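Local coordinates for protein putative mannose-1-phosphate guanylyl transferase (Thermus thermophilus, PDB 2CU2) that probably transfers the guanylyl group of GTP to mannose 1-phosphate, yielding the activated sugar GDP-mannose, at residues R203-P206 and S207-E210; E223-A226 and G227-K230; K320-A323 and R324-R327; A195-A198 and E199-R202. One frame throughout, in Å; residues are numbered along the deposited sequence.

Contact 1 of 4, residues R203-P206 and S207-E210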
loop_
_atom_site.group_PDB
_atom_site.type_symbol
_atom_site.label_atom_id
_atom_site.label_comp_id
_atom_site.label_asym_id
_atom_site.label_seq_id
_atom_site.Cartn_x
_atom_site.Cartn_y
_atom_site.Cartn_z
ATOM N N ARG A 203 -10.629 48.581 14.311
ATOM C CA ARG A 203 -10.418 48.531 15.764
ATOM C C ARG A 203 -9.307 47.554 16.195
ATOM O O ARG A 203 -8.506 47.846 17.068
ATOM C CB ARG A 203 -11.721 48.112 16.450
ATOM C CG ARG A 203 -12.862 49.116 16.298
ATOM C CD ARG A 203 -14.164 48.582 16.912
ATOM N NE ARG A 203 -15.248 49.549 16.743
ATOM C CZ ARG A 203 -16.512 49.145 16.986
ATOM N NH1 ARG A 203 -16.764 47.905 17.378
ATOM N NH2 ARG A 203 -17.510 50.014 16.834
ATOM N N HIS A 204 -9.307 46.326 15.611
ATOM C CA HIS A 204 -8.352 45.311 16.101
ATOM C C HIS A 204 -7.299 44.860 15.075
ATOM O O HIS A 204 -6.416 44.071 15.383
ATOM C CB HIS A 204 -9.102 44.069 16.616
ATOM C CG HIS A 204 -10.370 44.448 17.321
ATOM N ND1 HIS A 204 -11.546 44.630 16.681
ATOM C CD2 HIS A 204 -10.585 44.592 18.695
ATOM C CE1 HIS A 204 -12.447 44.898 17.642
ATOM N NE2 HIS A 204 -11.899 44.883 18.859
ATOM N N LEU A 205 -7.419 45.332 13.817
ATOM C CA LEU A 205 -6.483 44.855 12.786
ATOM C C LEU A 205 -6.119 45.950 11.765
ATOM O O LEU A 205 -6.473 45.908 10.589
ATOM C CB LEU A 205 -7.138 43.668 12.078
ATOM C CG LEU A 205 -6.146 42.715 11.397
ATOM C CD1 LEU A 205 -5.048 42.187 12.317
ATOM C CD2 LEU A 205 -6.833 41.472 10.843
ATOM N N PRO A 206 -5.428 46.979 12.303
ATOM C CA PRO A 206 -5.050 48.173 11.534
ATOM C C PRO A 206 -4.450 47.884 10.157
ATOM O O PRO A 206 -4.705 48.580 9.177
ATOM C CB PRO A 206 -4.076 48.938 12.419
ATOM C CG PRO A 206 -4.478 48.631 13.852
ATOM C CD PRO A 206 -4.982 47.131 13.678
ATOM N N SER A 207 -3.571 46.867 10.107
ATOM C CA SER A 207 -2.944 46.517 8.838
ATOM C C SER A 207 -3.984 46.218 7.747
ATOM O O SER A 207 -3.831 46.559 6.582
ATOM C CB SER A 207 -2.061 45.287 9.055
ATOM O OG SER A 207 -2.862 44.203 9.531
ATOM N N HIS A 208 -5.056 45.511 8.160
ATOM C CA HIS A 208 -6.078 45.119 7.189
ATOM C C HIS A 208 -7.056 46.260 6.883
ATOM O O HIS A 208 -7.610 46.369 5.797
ATOM C CB HIS A 208 -6.835 43.900 7.739
ATOM C CG HIS A 208 -5.987 42.655 7.629
ATOM N ND1 HIS A 208 -4.750 42.535 8.175
ATOM C CD2 HIS A 208 -6.276 41.473 6.938
ATOM C CE1 HIS A 208 -4.317 41.302 7.835
ATOM N NE2 HIS A 208 -5.210 40.645 7.093
ATOM N N HIS A 209 -7.312 47.104 7.904
ATOM C CA HIS A 209 -8.188 48.253 7.656
ATOM C C HIS A 209 -7.555 49.200 6.632
ATOM O O HIS A 209 -8.186 49.691 5.700
ATOM C CB HIS A 209 -8.453 48.986 8.984
ATOM C CG HIS A 209 -8.964 50.386 8.730
ATOM N ND1 HIS A 209 -8.156 51.469 8.636
ATOM C CD2 HIS A 209 -10.293 50.823 8.614
ATOM C CE1 HIS A 209 -8.970 52.526 8.450
ATOM N NE2 HIS A 209 -10.255 52.169 8.431
ATOM N N GLU A 210 -6.246 49.461 6.847
ATOM C CA GLU A 210 -5.512 50.309 5.906
ATOM C C GLU A 210 -5.437 49.662 4.522
ATOM O O GLU A 210 -5.590 50.300 3.490
ATOM C CB GLU A 210 -4.098 50.541 6.460
ATOM C CG GLU A 210 -3.432 51.790 5.871
ATOM C CD GLU A 210 -2.081 52.008 6.528
ATOM O OE1 GLU A 210 -1.116 51.403 6.098
ATOM O OE2 GLU A 210 -2.001 52.822 7.445
HETATM O O HOH W 1 -5.342 51.404 10.162
#
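Leu205 lays one methyl on the imidazole of His208: CD2 stands 3.6 Å from the ring centroid and only 18° off the ring normal, which makes the touch a CH-pi contact over the face. The branch carbon follows it, with Leu205 CG 3.5 Å from His208 ND1, because CG lies anti to the backbone N (chi1 -157°) and the isobutyl group is swung toward the ring. In the plane of that imidazole, at its edge, Ser207 OG is hydrogen-bonded to His208 ND1 at 2.9 Å, fixing the turn of the ring. The backbone sets this geometry one layer further out. Leu205 O accepts two N-H groups, from His208 N at 2.8 Å with a bent angle of 131° and from His209 N at 3.1 Å, while Glu210 N bonds to Pro206 O at 2.9 Å. Beyond the two segments, His208 also touches Ala85 and Leu89 of helix 83-98. With an alanine at His208, Ser207 OG would probably lose its ring partner and a gap would open beside the Leu205 methyls. Leu205 leaves helical geometry after helix 194-204 and is the N-cap of helix 206-216; proline in the first turn, where no backbone N-H is needed, is the familiar helix start, here at a short helix-to-helix junction.

Contact 2 of 4, residues E223-A226 and G227-K230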
loop_
_atom_site.group_PDB
_atom_site.type_symbol
_atom_site.label_atom_id
_atom_site.label_comp_id
_atom_site.label_asym_id
_atom_site.label_seq_id
_atom_site.Cartn_x
_atom_site.Cartn_y
_atom_site.Cartn_z
ATOM N N GLU A 223 1.018 44.398 -4.401
ATOM C CA GLU A 223 1.722 45.258 -3.458
ATOM C C GLU A 223 1.117 45.168 -2.056
ATOM O O GLU A 223 1.799 44.909 -1.073
ATOM C CB GLU A 223 1.638 46.696 -3.972
ATOM C CG GLU A 223 2.345 47.687 -3.045
ATOM C CD GLU A 223 1.358 48.214 -2.029
ATOM O OE1 GLU A 223 0.303 48.686 -2.427
ATOM O OE2 GLU A 223 1.656 48.148 -0.838
ATOM N N VAL A 224 -0.207 45.431 -2.019
ATOM C CA VAL A 224 -0.917 45.412 -0.739
ATOM C C VAL A 224 -0.720 44.091 0.018
ATOM O O VAL A 224 -0.398 44.065 1.198
ATOM C CB VAL A 224 -2.407 45.659 -0.994
ATOM C CG1 VAL A 224 -3.198 45.435 0.296
ATOM C CG2 VAL A 224 -2.636 47.082 -1.467
ATOM N N TYR A 225 -0.969 42.966 -0.696
ATOM C CA TYR A 225 -0.901 41.658 -0.033
ATOM C C TYR A 225 0.502 41.354 0.517
ATOM O O TYR A 225 0.673 40.758 1.573
ATOM C CB TYR A 225 -1.332 40.568 -1.026
ATOM C CG TYR A 225 -2.335 39.652 -0.402
ATOM C CD1 TYR A 225 -3.599 40.134 -0.075
ATOM C CD2 TYR A 225 -2.042 38.300 -0.201
ATOM C CE1 TYR A 225 -4.565 39.277 0.441
ATOM C CE2 TYR A 225 -3.003 37.443 0.326
ATOM C CZ TYR A 225 -4.256 37.929 0.656
ATOM O OH TYR A 225 -5.212 37.087 1.201
ATOM N N ALA A 226 1.533 41.755 -0.253
ATOM C CA ALA A 226 2.900 41.432 0.168
ATOM C C ALA A 226 3.241 42.017 1.551
ATOM O O ALA A 226 3.927 41.414 2.366
ATOM C CB ALA A 226 3.883 41.959 -0.885
ATOM N N GLY A 227 2.757 43.254 1.791
ATOM C CA GLY A 227 3.095 43.931 3.048
ATOM C C GLY A 227 2.122 43.614 4.194
ATOM O O GLY A 227 2.194 44.167 5.286
ATOM N N LEU A 228 1.160 42.724 3.907
ATOM C CA LEU A 228 0.160 42.335 4.894
ATOM C C LEU A 228 0.706 41.209 5.786
ATOM O O LEU A 228 1.391 40.303 5.329
ATOM C CB LEU A 228 -1.035 41.829 4.065
ATOM C CG LEU A 228 -2.395 41.818 4.770
ATOM C CD1 LEU A 228 -2.890 43.188 5.221
ATOM C CD2 LEU A 228 -3.489 41.292 3.852
ATOM N N PRO A 229 0.433 41.304 7.103
ATOM C CA PRO A 229 0.834 40.254 8.044
ATOM C C PRO A 229 -0.066 39.014 7.904
ATOM O O PRO A 229 -1.276 39.099 7.703
ATOM C CB PRO A 229 0.655 40.852 9.430
ATOM C CG PRO A 229 -0.466 41.871 9.305
ATOM C CD PRO A 229 -0.241 42.378 7.816
ATOM N N LYS A 230 0.553 37.823 8.023
ATOM C CA LYS A 230 -0.214 36.579 7.931
ATOM C C LYS A 230 -0.916 36.253 9.252
ATOM O O LYS A 230 -0.293 35.991 10.275
ATOM C CB LYS A 230 0.752 35.441 7.560
ATOM C CG LYS A 230 0.058 34.075 7.461
ATOM C CD LYS A 230 1.047 32.920 7.287
ATOM C CE LYS A 230 0.374 31.543 7.360
ATOM N NZ LYS A 230 1.107 30.593 6.517
HETATM O O HOH W 2 4.226 41.377 5.626
#
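Tyr225 and Leu228 form the close-packed side of this helix end. Leu228 CD2 lies 4.1 Å from Tyr225 CD1 and equally far from CE1, so one methyl straddles that ring bond at an oblique approach. With Leu228 CG anti to the backbone N (chi1 -159°), the CD2 branch is carried to the tyrosine ring. Leu228 N donates to Tyr225 O at 3.1 Å, with an N-H...O angle of 154°. The donor stands well above the carbonyl plane, and Leu228 CB presses on the same oxygen at 3.2 Å. Both side chains are buried. The opposite character belongs to Gly227 and Ala226, which are exposed: Gly227 N makes only weak bonds, at 3.4 Å to Glu223 O and 3.3 Å to Val224 O, as the helical pattern runs out. A water donates to Ala226 O at 3.3 Å and, weakly, to Leu228 O; Arg82 also bonds to both oxygens, weakly to the first. Glu223, also exposed, turns its carboxylate to Arg214 in a salt bridge. Inward, Tyr225 rests on Pro79, Arg82 and Leu90, and Leu228 on Leu89, while Val224 packs on Ala211 and Arg214; the end of helix 221-226 is thereby set against helix 83-98 and helix 206-216.

Contact 3 of 4, residues K320-A323 and R324-R327. With SO4 (sulfate ion), chain B.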
loop_
_atom_site.group_PDB
_atom_site.type_symbol
_atom_site.label_atom_id
_atom_site.label_comp_id
_atom_site.label_asym_id
_atom_site.label_seq_id
_atom_site.Cartn_x
_atom_site.Cartn_y
_atom_site.Cartn_z
ATOM N N LYS A 320 -4.252 4.495 12.873
ATOM C CA LYS A 320 -5.097 5.660 12.726
ATOM C C LYS A 320 -4.939 6.664 13.867
ATOM O O LYS A 320 -5.218 7.843 13.724
ATOM C CB LYS A 320 -6.549 5.223 12.550
ATOM C CG LYS A 320 -7.126 4.496 13.760
ATOM C CD LYS A 320 -8.490 3.892 13.442
ATOM C CE LYS A 320 -9.231 3.411 14.692
ATOM N NZ LYS A 320 -10.290 2.480 14.294
ATOM N N ASP A 321 -4.495 6.172 15.044
ATOM C CA ASP A 321 -4.303 7.111 16.146
ATOM C C ASP A 321 -3.116 8.054 15.928
ATOM O O ASP A 321 -2.994 9.096 16.558
ATOM C CB ASP A 321 -4.184 6.354 17.478
ATOM C CG ASP A 321 -3.021 5.364 17.457
ATOM O OD1 ASP A 321 -2.134 5.542 16.619
ATOM O OD2 ASP A 321 -2.974 4.492 18.324
ATOM N N TRP A 322 -2.210 7.653 15.008
ATOM C CA TRP A 322 -1.054 8.502 14.731
ATOM C C TRP A 322 -1.217 9.268 13.410
ATOM O O TRP A 322 -0.251 9.717 12.804
ATOM C CB TRP A 322 0.190 7.610 14.671
ATOM C CG TRP A 322 1.370 8.319 15.212
ATOM C CD1 TRP A 322 1.373 9.342 16.184
ATOM C CD2 TRP A 322 2.756 8.056 14.877
ATOM N NE1 TRP A 322 2.634 9.748 16.501
ATOM C CE2 TRP A 322 3.545 8.933 15.660
ATOM C CE3 TRP A 322 3.381 7.174 13.993
ATOM C CZ2 TRP A 322 4.928 8.908 15.545
ATOM C CZ3 TRP A 322 4.766 7.150 13.879
ATOM C CH2 TRP A 322 5.541 8.028 14.658
ATOM N N ALA A 323 -2.460 9.427 12.962
ATOM C CA ALA A 323 -2.763 10.100 11.700
ATOM C C ALA A 323 -2.111 11.479 11.522
ATOM O O ALA A 323 -1.719 11.842 10.416
ATOM C CB ALA A 323 -4.285 10.214 11.526
ATOM N N ARG A 324 -1.994 12.245 12.602
ATOM C CA ARG A 324 -1.396 13.572 12.512
ATOM C C ARG A 324 0.059 13.536 12.027
ATOM O O ARG A 324 0.515 14.438 11.324
ATOM C CB ARG A 324 -1.474 14.263 13.875
ATOM C CG ARG A 324 -0.970 15.702 13.894
ATOM C CD ARG A 324 -1.168 16.317 15.279
ATOM N NE ARG A 324 -0.616 17.666 15.386
ATOM C CZ ARG A 324 -1.099 18.730 14.751
ATOM N NH1 ARG A 324 -2.154 18.612 13.954
ATOM N NH2 ARG A 324 -0.530 19.916 14.920
ATOM N N GLU A 325 0.780 12.482 12.394
ATOM C CA GLU A 325 2.183 12.346 12.020
ATOM C C GLU A 325 2.457 12.103 10.540
ATOM O O GLU A 325 3.617 12.092 10.120
ATOM C CB GLU A 325 2.832 11.239 12.850
ATOM C CG GLU A 325 3.294 11.712 14.216
ATOM C CD GLU A 325 4.463 12.672 14.128
ATOM O OE1 GLU A 325 5.591 12.212 13.839
ATOM O OE2 GLU A 325 4.252 13.883 14.352
ATOM N N VAL A 326 1.402 11.902 9.756
ATOM C CA VAL A 326 1.550 11.675 8.324
ATOM C C VAL A 326 2.280 12.840 7.655
ATOM O O VAL A 326 2.972 12.663 6.647
ATOM C CB VAL A 326 0.170 11.490 7.639
ATOM C CG1 VAL A 326 0.330 11.490 6.130
ATOM C CG2 VAL A 326 -0.467 10.185 8.100
ATOM N N ARG A 327 2.128 14.030 8.227
ATOM C CA ARG A 327 2.758 15.215 7.673
ATOM C C ARG A 327 4.275 15.072 7.608
ATOM O O ARG A 327 4.924 15.724 6.798
ATOM C CB ARG A 327 2.372 16.445 8.498
ATOM C CG ARG A 327 2.931 16.468 9.909
ATOM C CD ARG A 327 2.152 17.440 10.789
ATOM N NE ARG A 327 1.701 18.608 10.035
ATOM C CZ ARG A 327 2.509 19.477 9.433
ATOM N NH1 ARG A 327 3.825 19.319 9.499
ATOM N NH2 ARG A 327 2.000 20.492 8.747
HETATM S S SO4 B . -1.737 20.300 7.096
HETATM O O1 SO4 B . -0.523 20.122 7.940
HETATM O O2 SO4 B . -1.355 20.909 5.792
HETATM O O3 SO4 B . -2.702 21.192 7.797
HETATM O O4 SO4 B . -2.376 18.974 6.851
HETATM O O HOH W 3 -3.114 11.642 15.388
#
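Arg327 NH2 donates to O1 of a sulfate ion at 2.7 Å with an N-H...O angle of 149°, the oxygen lying at the guanidinium edge, near its plane. A bend at chi3 (-35°) carries the guanidinium round to the anion, which Arg15 NE and Glu14 N also hold by hydrogen bonds. Upstream, the short 3-10 turn is closed by Glu325 N donating to Trp322 O at 3.0 Å and Val326 N to Ala323 O at 3.2 Å; both donors stand above the carbonyl planes. A water accepts from Arg324 N and donates to Asp321 O at 2.8 Å. The main side-chain meeting lays the aliphatic part of Glu325 over one face of the Trp322 indole: CG is 3.3 Å from the five-membered ring centroid, a CH-pi contact whose spacing is unusually short and its exact value doubtful, and the carboxylate plane is turned 36° from the indole. Trp322 also packs on Gly302 of the second subunit, and Val326 on Leu301 of that subunit. Replacing Trp322 by an alanine would probably leave Glu325 CG without its supporting ring face and open a gap against the neighbouring subunit. The sulfate, probably from the crystallisation liquor, is held by two arginine side chains and a backbone N-H; that setting suits a phosphate-sized anion and is consistent with a site for a nucleotide phosphate, as in related nucleotidyltransferases.

Contact 4 of 4, residues A195-A198 and E199-R202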
loop_
_atom_site.group_PDB
_atom_site.type_symbol
_atom_site.label_atom_id
_atom_site.label_comp_id
_atom_site.label_asym_id
_atom_site.label_seq_id
_atom_site.Cartn_x
_atom_site.Cartn_y
_atom_site.Cartn_z
ATOM N N ALA A 195 -19.706 46.296 6.222
ATOM C CA ALA A 195 -19.261 47.431 7.027
ATOM C C ALA A 195 -18.810 47.020 8.438
ATOM O O ALA A 195 -17.853 47.541 8.989
ATOM C CB ALA A 195 -20.393 48.456 7.117
ATOM N N THR A 196 -19.564 46.082 9.051
ATOM C CA THR A 196 -19.190 45.689 10.413
ATOM C C THR A 196 -17.795 45.049 10.473
ATOM O O THR A 196 -17.077 45.149 11.459
ATOM C CB THR A 196 -20.257 44.779 11.033
ATOM O OG1 THR A 196 -21.510 45.471 11.078
ATOM C CG2 THR A 196 -19.871 44.349 12.451
ATOM N N MET A 197 -17.413 44.343 9.387
ATOM C CA MET A 197 -16.055 43.794 9.368
ATOM C C MET A 197 -15.019 44.893 9.115
ATOM O O MET A 197 -13.918 44.887 9.648
ATOM C CB MET A 197 -15.962 42.692 8.304
ATOM C CG MET A 197 -14.562 42.060 8.185
ATOM S SD MET A 197 -13.872 41.517 9.757
ATOM C CE MET A 197 -14.783 39.980 9.940
ATOM N N ALA A 198 -15.396 45.846 8.238
ATOM C CA ALA A 198 -14.508 46.979 8.016
ATOM C C ALA A 198 -14.174 47.667 9.336
ATOM O O ALA A 198 -13.036 48.002 9.635
ATOM C CB ALA A 198 -15.204 47.968 7.077
ATOM N N GLU A 199 -15.239 47.905 10.128
ATOM C CA GLU A 199 -15.042 48.557 11.419
ATOM C C GLU A 199 -14.210 47.687 12.364
ATOM O O GLU A 199 -13.436 48.170 13.175
ATOM C CB GLU A 199 -16.416 48.855 12.025
ATOM C CG GLU A 199 -16.345 49.620 13.355
ATOM C CD GLU A 199 -15.433 50.823 13.225
ATOM O OE1 GLU A 199 -15.407 51.434 12.172
ATOM O OE2 GLU A 199 -14.808 51.187 14.220
ATOM N N LEU A 200 -14.417 46.359 12.270
ATOM C CA LEU A 200 -13.614 45.471 13.105
ATOM C C LEU A 200 -12.130 45.537 12.736
ATOM O O LEU A 200 -11.248 45.465 13.580
ATOM C CB LEU A 200 -14.133 44.039 12.946
ATOM C CG LEU A 200 -15.397 43.773 13.773
ATOM C CD1 LEU A 200 -15.950 42.365 13.568
ATOM C CD2 LEU A 200 -15.198 43.918 15.280
ATOM N N PHE A 201 -11.864 45.621 11.411
ATOM C CA PHE A 201 -10.474 45.775 10.981
ATOM C C PHE A 201 -9.869 47.034 11.617
ATOM O O PHE A 201 -8.760 47.047 12.136
ATOM C CB PHE A 201 -10.429 45.920 9.448
ATOM C CG PHE A 201 -10.503 44.599 8.713
ATOM C CD1 PHE A 201 -10.349 43.392 9.390
ATOM C CD2 PHE A 201 -10.698 44.602 7.339
ATOM C CE1 PHE A 201 -10.403 42.194 8.681
ATOM C CE2 PHE A 201 -10.753 43.401 6.638
ATOM C CZ PHE A 201 -10.610 42.190 7.305
ATOM N N ARG A 202 -10.647 48.135 11.527
ATOM C CA ARG A 202 -10.184 49.418 12.058
ATOM C C ARG A 202 -9.804 49.330 13.543
ATOM O O ARG A 202 -8.835 49.922 14.001
ATOM C CB ARG A 202 -11.302 50.443 11.867
ATOM C CG ARG A 202 -11.062 51.723 12.667
ATOM C CD ARG A 202 -11.356 52.980 11.842
ATOM N NE ARG A 202 -11.982 54.010 12.678
ATOM C CZ ARG A 202 -13.304 54.213 12.522
ATOM N NH1 ARG A 202 -13.986 53.494 11.646
ATOM N NH2 ARG A 202 -13.923 55.137 13.261
#
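Met197 and Phe201, one helical turn apart, carry this contact, the thioether chain leaning over the flat of the phenyl ring. Met197 CG sits 4.2 Å from the Phe201 ring centroid, 17° off the ring normal and displaced toward the rim, a CH-pi contact over the face. The sulfur lies more obliquely: SD is also 4.2 Å from that centroid but 31° off the normal, and its closest ring atom is Phe201 CE1 at 3.7 Å, a Met-aromatic contact. Met197 reaches this place with CG anti to the backbone N, and bends at chi2 (51°) and chi3 carry the sulfur forward toward Phe201 and Leu200, whose CB lies 4.1 Å from SD. On a separate flank the charged groups are set differently. Glu199 OE1 makes a salt bridge with Arg202 NH1 at 2.6 Å, OE2 stands over one face of the same guanidinium, and this second oxygen is also bridged to Arg203 NE, so two arginines share one carboxylate. The backbone under both flanks is regular, with Phe201 N donating to Met197 O at 2.8 Å and Glu199 N to Ala195 O at 2.9 Å. Inward, Met197 packs on Ile233, Val237 and Met238 of helix 233-238 and on Val92 of helix 83-98. Buried apolar residues on one flank and ion pairs on another mark helix 194-204 as an amphipathic alpha-helix within the GT-A nucleotidyltransferase domain.

Overall arrangement
Contacts 1, 2 and 4 lie on the same side of the chain's centre, in the nucleotidyltransferase part of the chain, whereas contact 3 belongs to the beta-helix-like part, its centre about 39 Å from that of contact 4. Contacts 1 and 4 share helix 194-204 and touch, His209 CD2 lying 3.4 Å from Arg202 CB; contact 1 also meets contact 2, with His208 CE1 3.5 Å from Leu228 CD1. Each of the four mixes buried and exposed residues. Helix 83-98 backs contacts 1, 2 and 4, whose inner sides are an imidazole, a tyrosine-leucine pair and a thioether on phenyl. Contact 3 instead faces a second subunit and an anion.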